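Local coordinates for probable transcriptional regulator (Pseudomonas aeruginosa PAO1, PDB 2GEN), which probably binds DNA as a TetR-family transcriptional regulator, pairing an N-terminal helix-turn-helix with an all-helical body, at residues T83-V95 / V157-L169. Sequence-based numbering, arbitrary orientation.
Sequences TVRLLVTSYIDWV and VIGPAHDLARQWL
A water joins the two helices at Tyr91 and His162: it donates to His162 O at 2.7 Å and is hydrogen-bonded to Tyr91 OH at 3.0 Å. Tyrosine suits this place because its ring fills a socket between the helices, packing on aliphatic carbons and an imidazole edge, while its hydroxyl binds the water. Tyr91 CG is anti to the backbone N (chi1 180°), which carries the ring across the interface as a knob into the hole formed by Ile158, Ala161, His162 and Ala165. His162 meets one face edge-on in a T-shaped stack, planes at 72°, with His162 CD2 3.6 Å from Tyr91 CZ; Val95 CG2 lies over the opposite face. His162 ND1 is hydrogen-bonded to Asp163 OD1 of the second subunit. Alanines leave room for larger partners: Ala161 CB touches Ile92 CD1 at 3.8 Å, and Ala165 CB lies equally near Tyr91 CE2. Toward the N-terminal ends, Val157 CG1 packs against Leu87 CD1 (3.9 Å) and Val88 CG2, while at the other end Val95 CG1 meets Trp168 CZ3 at 3.8 Å. The axes of 83-95 and 157-169 run nearly parallel (14°), with a closest approach of 9.3 Å. Helix 51-76 covers Leu87 and Tyr91, helix 181-192 packs on Val88 and Val157, and helix 99-114 meets Leu169; the pair belongs to the helical bundle, and helix 150-169 also faces the second subunit through Pro160 and Asp163.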
ATOM      1  N   THR A  83       3.314 -22.546   6.473  1.00 15.09           N
ATOM      2  CA  THR A  83       2.033 -21.837   6.353  1.00 14.61           C
ATOM      3  C   THR A  83       2.237 -20.323   6.207  1.00 13.17           C
ATOM      4  O   THR A  83       1.616 -19.664   5.388  1.00 14.38           O
ATOM      5  CB  THR A  83       1.128 -22.264   7.569  1.00 13.37           C
ATOM      6  OG1 THR A  83       0.966 -23.693   7.559  1.00 15.49           O
ATOM      7  CG2 THR A  83      -0.242 -21.583   7.464  1.00 17.99           C
ATOM      8  N   VAL A  84       3.139 -19.770   7.015  1.00 13.93           N
ATOM      9  CA  VAL A  84       3.467 -18.376   6.963  1.00 13.29           C
ATOM     10  C   VAL A  84       4.147 -18.046   5.628  1.00 13.85           C
ATOM     11  O   VAL A  84       3.750 -17.126   4.930  1.00 15.47           O
ATOM     12  CB  VAL A  84       4.377 -18.010   8.136  1.00 14.77           C
ATOM     13  CG1 VAL A  84       4.911 -16.609   7.973  1.00 16.95           C
ATOM     14  CG2 VAL A  84       3.534 -18.026   9.432  1.00 15.71           C
ATOM     15  N   ARG A  85       5.113 -18.872   5.263  1.00 14.49           N
ATOM     16  CA  ARG A  85       5.844 -18.624   3.976  1.00 15.37           C
ATOM     17  C   ARG A  85       4.876 -18.583   2.809  1.00 15.81           C
ATOM     18  O   ARG A  85       5.057 -17.786   1.904  1.00 15.48           O
ATOM     19  CB  ARG A  85       6.883 -19.688   3.716  1.00 16.27           C
ATOM     20  CG  ARG A  85       8.156 -19.625   4.621  1.00 16.26           C
ATOM     21  CD  ARG A  85       8.998 -20.879   4.412  1.00 18.64           C
ATOM     22  NE  ARG A  85       9.456 -20.957   3.024  1.00 21.12           N
ATOM     23  CZ  ARG A  85      10.537 -20.326   2.537  1.00 22.28           C
ATOM     24  NH1 ARG A  85      11.359 -19.620   3.318  1.00 20.33           N
ATOM     25  NH2 ARG A  85      10.826 -20.455   1.234  1.00 22.23           N
ATOM     26  N   LEU A  86       3.875 -19.472   2.797  1.00 14.60           N
ATOM     27  CA  LEU A  86       2.871 -19.576   1.743  1.00 14.63           C
ATOM     28  C   LEU A  86       2.143 -18.275   1.514  1.00 14.82           C
ATOM     29  O   LEU A  86       1.859 -17.926   0.377  1.00 14.65           O
ATOM     30  CB  LEU A  86       1.895 -20.735   2.083  1.00 14.69           C
ATOM     31  CG  LEU A  86       0.798 -20.909   1.032  1.00 17.83           C
ATOM     32  CD1 LEU A  86       1.382 -21.573  -0.219  1.00 19.14           C
ATOM     33  CD2 LEU A  86      -0.293 -21.756   1.685  1.00 18.30           C
ATOM     34  N   LEU A  87       1.774 -17.547   2.595  1.00 12.77           N
ATOM     35  CA  LEU A  87       1.105 -16.259   2.419  1.00 15.19           C
ATOM     36  C   LEU A  87       1.977 -15.315   1.587  1.00 14.65           C
ATOM     37  O   LEU A  87       1.456 -14.573   0.776  1.00 17.44           O
ATOM     38  CB  LEU A  87       0.839 -15.626   3.780  1.00 14.36           C
ATOM     39  CG  LEU A  87      -0.180 -16.422   4.646  1.00 19.36           C
ATOM     40  CD1 LEU A  87      -0.154 -15.960   6.115  1.00 19.21           C
ATOM     41  CD2 LEU A  87      -1.590 -16.253   4.099  1.00 24.22           C
ATOM     42  N   VAL A  88       3.283 -15.392   1.798  1.00 14.96           N
ATOM     43  CA  VAL A  88       4.213 -14.487   1.110  1.00 15.68           C
ATOM     44  C   VAL A  88       4.556 -14.965  -0.292  1.00 15.11           C
ATOM     45  O   VAL A  88       4.380 -14.201  -1.247  1.00 14.11           O
ATOM     46  CB  VAL A  88       5.488 -14.310   1.906  1.00 15.65           C
ATOM     47  CG1 VAL A  88       6.565 -13.402   1.123  1.00 17.31           C
ATOM     48  CG2 VAL A  88       5.147 -13.609   3.259  1.00 17.36           C
ATOM     49  N   THR A  89       5.019 -16.214  -0.409  1.00 14.27           N
ATOM     50  CA  THR A  89       5.399 -16.683  -1.809  1.00 14.97           C
ATOM     51  C   THR A  89       4.200 -16.652  -2.758  1.00 15.85           C
ATOM     52  O   THR A  89       4.382 -16.402  -3.937  1.00 17.66           O
ATOM     53  CB  THR A  89       6.018 -18.075  -1.794  1.00 16.26           C
ATOM     54  OG1 THR A  89       5.047 -19.018  -1.318  1.00 15.56           O
ATOM     55  CG2 THR A  89       7.217 -18.101  -0.870  1.00 16.21           C
ATOM     56  N   SER A  90       2.977 -16.942  -2.287  1.00 14.13           N
ATOM     57  CA  SER A  90       1.811 -16.924  -3.157  1.00 15.88           C
ATOM     58  C   SER A  90       1.576 -15.534  -3.740  1.00 16.62           C
ATOM     59  O   SER A  90       1.262 -15.387  -4.926  1.00 15.99           O
ATOM     60  CB  SER A  90       0.557 -17.459  -2.444  1.00 15.12           C
ATOM     61  OG  SER A  90       0.754 -18.801  -2.095  1.00 16.93           O
ATOM     62  N   TYR A  91       1.757 -14.505  -2.902  1.00 15.99           N
ATOM     63  CA  TYR A  91       1.523 -13.160  -3.361  1.00 17.33           C
ATOM     64  C   TYR A  91       2.608 -12.726  -4.355  1.00 16.86           C
ATOM     65  O   TYR A  91       2.283 -12.263  -5.452  1.00 18.14           O
ATOM     66  CB  TYR A  91       1.442 -12.193  -2.169  1.00 17.22           C
ATOM     67  CG  TYR A  91       1.208 -10.821  -2.666  1.00 18.38           C
ATOM     68  CD1 TYR A  91      -0.030 -10.484  -3.256  1.00 21.61           C
ATOM     69  CD2 TYR A  91       2.222  -9.855  -2.621  1.00 19.32           C
ATOM     70  CE1 TYR A  91      -0.253  -9.183  -3.762  1.00 24.59           C
ATOM     71  CE2 TYR A  91       2.009  -8.568  -3.119  1.00 21.28           C
ATOM     72  CZ  TYR A  91       0.788  -8.243  -3.672  1.00 22.85           C
ATOM     73  OH  TYR A  91       0.583  -6.983  -4.192  1.00 27.14           O
ATOM     74  N   ILE A  92       3.865 -12.955  -4.006  1.00 16.50           N
ATOM     75  CA  ILE A  92       4.997 -12.512  -4.828  1.00 15.71           C
ATOM     76  C   ILE A  92       4.905 -13.242  -6.183  1.00 16.24           C
ATOM     77  O   ILE A  92       4.943 -12.611  -7.226  1.00 17.17           O
ATOM     78  CB  ILE A  92       6.333 -12.768  -4.107  1.00 16.96           C
ATOM     79  CG1 ILE A  92       6.466 -11.800  -2.912  1.00 16.59           C
ATOM     80  CG2 ILE A  92       7.524 -12.634  -5.134  1.00 17.01           C
ATOM     81  CD1 ILE A  92       6.500 -10.355  -3.293  1.00 27.78           C
ATOM     82  N   ASP A  93       4.704 -14.550  -6.129  1.00 16.02           N
ATOM     83  CA  ASP A  93       4.653 -15.354  -7.387  1.00 16.65           C
ATOM     84  C   ASP A  93       3.510 -14.902  -8.268  1.00 17.91           C
ATOM     85  O   ASP A  93       3.679 -14.812  -9.470  1.00 19.22           O
ATOM     86  CB  ASP A  93       4.525 -16.819  -7.062  1.00 17.18           C
ATOM     87  CG  ASP A  93       5.786 -17.372  -6.422  1.00 16.47           C
ATOM     88  OD1 ASP A  93       6.832 -16.649  -6.408  1.00 20.47           O
ATOM     89  OD2 ASP A  93       5.772 -18.537  -5.946  1.00 18.64           O
ATOM     90  N   TRP A  94       2.327 -14.658  -7.671  1.00 17.21           N
ATOM     91  CA  TRP A  94       1.169 -14.225  -8.423  1.00 17.73           C
ATOM     92  C   TRP A  94       1.433 -12.845  -9.096  1.00 18.76           C
ATOM     93  O   TRP A  94       1.109 -12.640 -10.288  1.00 19.64           O
ATOM     94  CB  TRP A  94      -0.096 -14.205  -7.536  1.00 18.41           C
ATOM     95  CG  TRP A  94      -1.331 -13.907  -8.371  1.00 19.41           C
ATOM     96  CD1 TRP A  94      -2.145 -14.827  -9.047  1.00 22.74           C
ATOM     97  CD2 TRP A  94      -1.859 -12.625  -8.652  1.00 21.33           C
ATOM     98  NE1 TRP A  94      -3.154 -14.147  -9.711  1.00 23.97           N
ATOM     99  CE2 TRP A  94      -3.006 -12.806  -9.480  1.00 21.66           C
ATOM    100  CE3 TRP A  94      -1.494 -11.326  -8.273  1.00 23.53           C
ATOM    101  CZ2 TRP A  94      -3.774 -11.712  -9.942  1.00 21.59           C
ATOM    102  CZ3 TRP A  94      -2.279 -10.242  -8.723  1.00 24.67           C
ATOM    103  CH2 TRP A  94      -3.390 -10.464  -9.548  1.00 21.17           C
ATOM    104  N   VAL A  95       2.070 -11.931  -8.354  1.00 17.46           N
ATOM    105  CA  VAL A  95       2.385 -10.608  -8.906  1.00 18.78           C
ATOM    106  C   VAL A  95       3.393 -10.760 -10.064  1.00 19.92           C
ATOM    107  O   VAL A  95       3.206 -10.141 -11.115  1.00 21.20           O
ATOM    108  CB  VAL A  95       2.946  -9.699  -7.829  1.00 18.60           C
ATOM    109  CG1 VAL A  95       3.621  -8.441  -8.451  1.00 20.24           C
ATOM    110  CG2 VAL A  95       1.827  -9.364  -6.810  1.00 18.86           C
ATOM    111  N   VAL A 157       3.128 -10.059   8.273  1.00 18.54           N
ATOM    112  CA  VAL A 157       3.461 -11.133   7.309  1.00 18.80           C
ATOM    113  C   VAL A 157       3.475 -10.644   5.853  1.00 18.89           C
ATOM    114  O   VAL A 157       4.448 -10.962   5.094  1.00 19.63           O
ATOM    115  CB  VAL A 157       2.510 -12.354   7.483  1.00 19.05           C
ATOM    116  CG1 VAL A 157       2.718 -13.395   6.313  1.00 23.97           C
ATOM    117  CG2 VAL A 157       2.791 -12.992   8.809  1.00 20.94           C
ATOM    118  N   ILE A 158       2.451  -9.893   5.464  1.00 16.84           N
ATOM    119  CA  ILE A 158       2.287  -9.480   4.042  1.00 19.30           C
ATOM    120  C   ILE A 158       2.707  -8.050   3.703  1.00 19.20           C
ATOM    121  O   ILE A 158       2.822  -7.690   2.506  1.00 19.98           O
ATOM    122  CB  ILE A 158       0.835  -9.791   3.505  1.00 20.41           C
ATOM    123  CG1 ILE A 158       0.805  -9.982   1.977  1.00 22.07           C
ATOM    124  CG2 ILE A 158      -0.149  -8.748   3.930  1.00 18.39           C
ATOM    125  CD1 ILE A 158       1.612 -11.217   1.546  1.00 25.82           C
ATOM    126  N   GLY A 159       2.878  -7.187   4.728  1.00 18.19           N
ATOM    127  CA  GLY A 159       3.161  -5.765   4.471  1.00 16.39           C
ATOM    128  C   GLY A 159       4.438  -5.571   3.629  1.00 15.65           C
ATOM    129  O   GLY A 159       4.382  -4.818   2.671  1.00 16.91           O
ATOM    130  N   PRO A 160       5.555  -6.204   4.020  1.00 15.39           N
ATOM    131  CA  PRO A 160       6.761  -6.009   3.165  1.00 16.43           C
ATOM    132  C   PRO A 160       6.555  -6.394   1.693  1.00 17.16           C
ATOM    133  O   PRO A 160       6.910  -5.612   0.780  1.00 17.86           O
ATOM    134  CB  PRO A 160       7.821  -6.868   3.846  1.00 17.12           C
ATOM    135  CG  PRO A 160       7.459  -6.800   5.312  1.00 16.15           C
ATOM    136  CD  PRO A 160       5.925  -6.978   5.222  1.00 14.52           C
ATOM    137  N   ALA A 161       5.979  -7.572   1.441  1.00 17.77           N
ATOM    138  CA  ALA A 161       5.677  -7.994   0.091  1.00 18.03           C
ATOM    139  C   ALA A 161       4.732  -7.026  -0.616  1.00 18.16           C
ATOM    140  O   ALA A 161       4.993  -6.662  -1.742  1.00 18.53           O
ATOM    141  CB  ALA A 161       5.083  -9.452   0.094  1.00 17.20           C
ATOM    142  N   HIS A 162       3.625  -6.599   0.020  1.00 19.18           N
ATOM    143  CA  HIS A 162       2.751  -5.611  -0.567  1.00 20.50           C
ATOM    144  C   HIS A 162       3.532  -4.327  -0.921  1.00 19.85           C
ATOM    145  O   HIS A 162       3.355  -3.738  -2.013  1.00 19.69           O
ATOM    146  CB  HIS A 162       1.615  -5.251   0.411  1.00 21.91           C
ATOM    147  CG  HIS A 162       0.483  -6.227   0.436  1.00 22.37           C
ATOM    148  ND1 HIS A 162      -0.599  -6.080   1.297  1.00 25.72           N
ATOM    149  CD2 HIS A 162       0.247  -7.363  -0.275  1.00 25.98           C
ATOM    150  CE1 HIS A 162      -1.463  -7.064   1.086  1.00 26.17           C
ATOM    151  NE2 HIS A 162      -0.974  -7.858   0.141  1.00 26.78           N
ATOM    152  N   ASP A 163       4.356  -3.886   0.024  1.00 19.58           N
ATOM    153  CA  ASP A 163       5.069  -2.631  -0.152  1.00 21.40           C
ATOM    154  C   ASP A 163       6.096  -2.733  -1.290  1.00 20.92           C
ATOM    155  O   ASP A 163       6.131  -1.860  -2.168  1.00 22.11           O
ATOM    156  CB  ASP A 163       5.729  -2.213   1.154  1.00 21.97           C
ATOM    157  CG  ASP A 163       6.193  -0.773   1.131  1.00 27.06           C
ATOM    158  OD1 ASP A 163       5.324   0.146   1.225  1.00 29.20           O
ATOM    159  OD2 ASP A 163       7.416  -0.572   1.009  1.00 29.31           O
ATOM    160  N   LEU A 164       6.920  -3.772  -1.278  1.00 20.35           N
ATOM    161  CA  LEU A 164       7.915  -3.972  -2.353  1.00 20.42           C
ATOM    162  C   LEU A 164       7.224  -4.139  -3.716  1.00 21.42           C
ATOM    163  O   LEU A 164       7.658  -3.547  -4.710  1.00 22.28           O
ATOM    164  CB  LEU A 164       8.799  -5.156  -2.056  1.00 19.59           C
ATOM    165  CG  LEU A 164      10.078  -5.311  -2.917  1.00 20.73           C
ATOM    166  CD1 LEU A 164      10.895  -4.002  -2.902  1.00 23.90           C
ATOM    167  CD2 LEU A 164      10.937  -6.450  -2.414  1.00 21.45           C
ATOM    168  N   ALA A 165       6.137  -4.914  -3.761  1.00 20.65           N
ATOM    169  CA  ALA A 165       5.403  -5.097  -5.009  1.00 22.25           C
ATOM    170  C   ALA A 165       4.905  -3.768  -5.575  1.00 23.36           C
ATOM    171  O   ALA A 165       5.081  -3.488  -6.765  1.00 23.80           O
ATOM    172  CB  ALA A 165       4.239  -6.044  -4.805  1.00 21.84           C
ATOM    173  N   ARG A 166       4.301  -2.951  -4.710  1.00 24.42           N
ATOM    174  CA  ARG A 166       3.851  -1.601  -5.093  1.00 26.32           C
ATOM    175  C   ARG A 166       5.008  -0.774  -5.731  1.00 26.72           C
ATOM    176  O   ARG A 166       4.871  -0.248  -6.854  1.00 27.55           O
ATOM    177  CB  ARG A 166       3.247  -0.908  -3.853  1.00 25.88           C
ATOM    178  CG  ARG A 166       2.339   0.256  -4.136  1.00 30.32           C
ATOM    179  CD  ARG A 166       1.619   0.788  -2.845  1.00 29.78           C
ATOM    180  NE  ARG A 166       0.396   0.091  -2.434  1.00 36.64           N
ATOM    181  CZ  ARG A 166      -0.827   0.308  -2.940  1.00 37.72           C
ATOM    182  NH1 ARG A 166      -1.013   1.180  -3.926  1.00 35.72           N
ATOM    183  NH2 ARG A 166      -1.868  -0.378  -2.478  1.00 39.54           N
ATOM    184  N   GLN A 167       6.164  -0.733  -5.061  1.00 26.46           N
ATOM    185  CA  GLN A 167       7.324   0.033  -5.550  1.00 26.75           C
ATOM    186  C   GLN A 167       7.863  -0.539  -6.840  1.00 27.64           C
ATOM    187  O   GLN A 167       8.205   0.199  -7.773  1.00 28.17           O
ATOM    188  CB  GLN A 167       8.426   0.025  -4.497  1.00 27.13           C
ATOM    189  CG  GLN A 167       7.983   0.660  -3.152  1.00 28.63           C
ATOM    190  CD  GLN A 167       7.515   2.095  -3.342  1.00 35.95           C
ATOM    191  OE1 GLN A 167       6.321   2.387  -3.235  1.00 39.14           O
ATOM    192  NE2 GLN A 167       8.450   2.989  -3.657  1.00 38.16           N
ATOM    193  N   TRP A 168       7.954  -1.866  -6.889  1.00 26.96           N
ATOM    194  CA  TRP A 168       8.468  -2.558  -8.070  1.00 28.68           C
ATOM    195  C   TRP A 168       7.608  -2.319  -9.307  1.00 29.40           C
ATOM    196  O   TRP A 168       8.125  -2.013 -10.393  1.00 29.58           O
ATOM    197  CB  TRP A 168       8.590  -4.055  -7.778  1.00 28.56           C
ATOM    198  CG  TRP A 168       9.059  -4.855  -8.960  1.00 29.32           C
ATOM    199  CD1 TRP A 168      10.329  -4.889  -9.487  1.00 30.22           C
ATOM    200  CD2 TRP A 168       8.273  -5.771  -9.734  1.00 28.86           C
ATOM    201  NE1 TRP A 168      10.367  -5.768 -10.550  1.00 32.13           N
ATOM    202  CE2 TRP A 168       9.117  -6.319 -10.722  1.00 29.46           C
ATOM    203  CE3 TRP A 168       6.930  -6.178  -9.691  1.00 27.62           C
ATOM    204  CZ2 TRP A 168       8.654  -7.249 -11.671  1.00 31.00           C
ATOM    205  CZ3 TRP A 168       6.471  -7.127 -10.634  1.00 27.90           C
ATOM    206  CH2 TRP A 168       7.327  -7.643 -11.602  1.00 29.32           C
ATOM    207  N   LEU A 169       6.301  -2.470  -9.155  1.00 29.75           N
ATOM    208  CA  LEU A 169       5.363  -2.278 -10.249  1.00 30.20           C
ATOM    209  C   LEU A 169       5.378  -0.855 -10.784  1.00 32.03           C
ATOM    210  O   LEU A 169       5.171  -0.632 -11.979  1.00 32.80           O
ATOM    211  CB  LEU A 169       3.950  -2.632  -9.799  1.00 29.26           C
ATOM    212  CG  LEU A 169       3.695  -4.136  -9.581  1.00 26.86           C
ATOM    213  CD1 LEU A 169       2.440  -4.321  -8.706  1.00 25.99           C
ATOM    214  CD2 LEU A 169       3.606  -4.947 -10.905  1.00 26.91           C
TER
HETATM  215  O   HOH W   1       0.844  -4.267  -2.947  1.00 36.33           O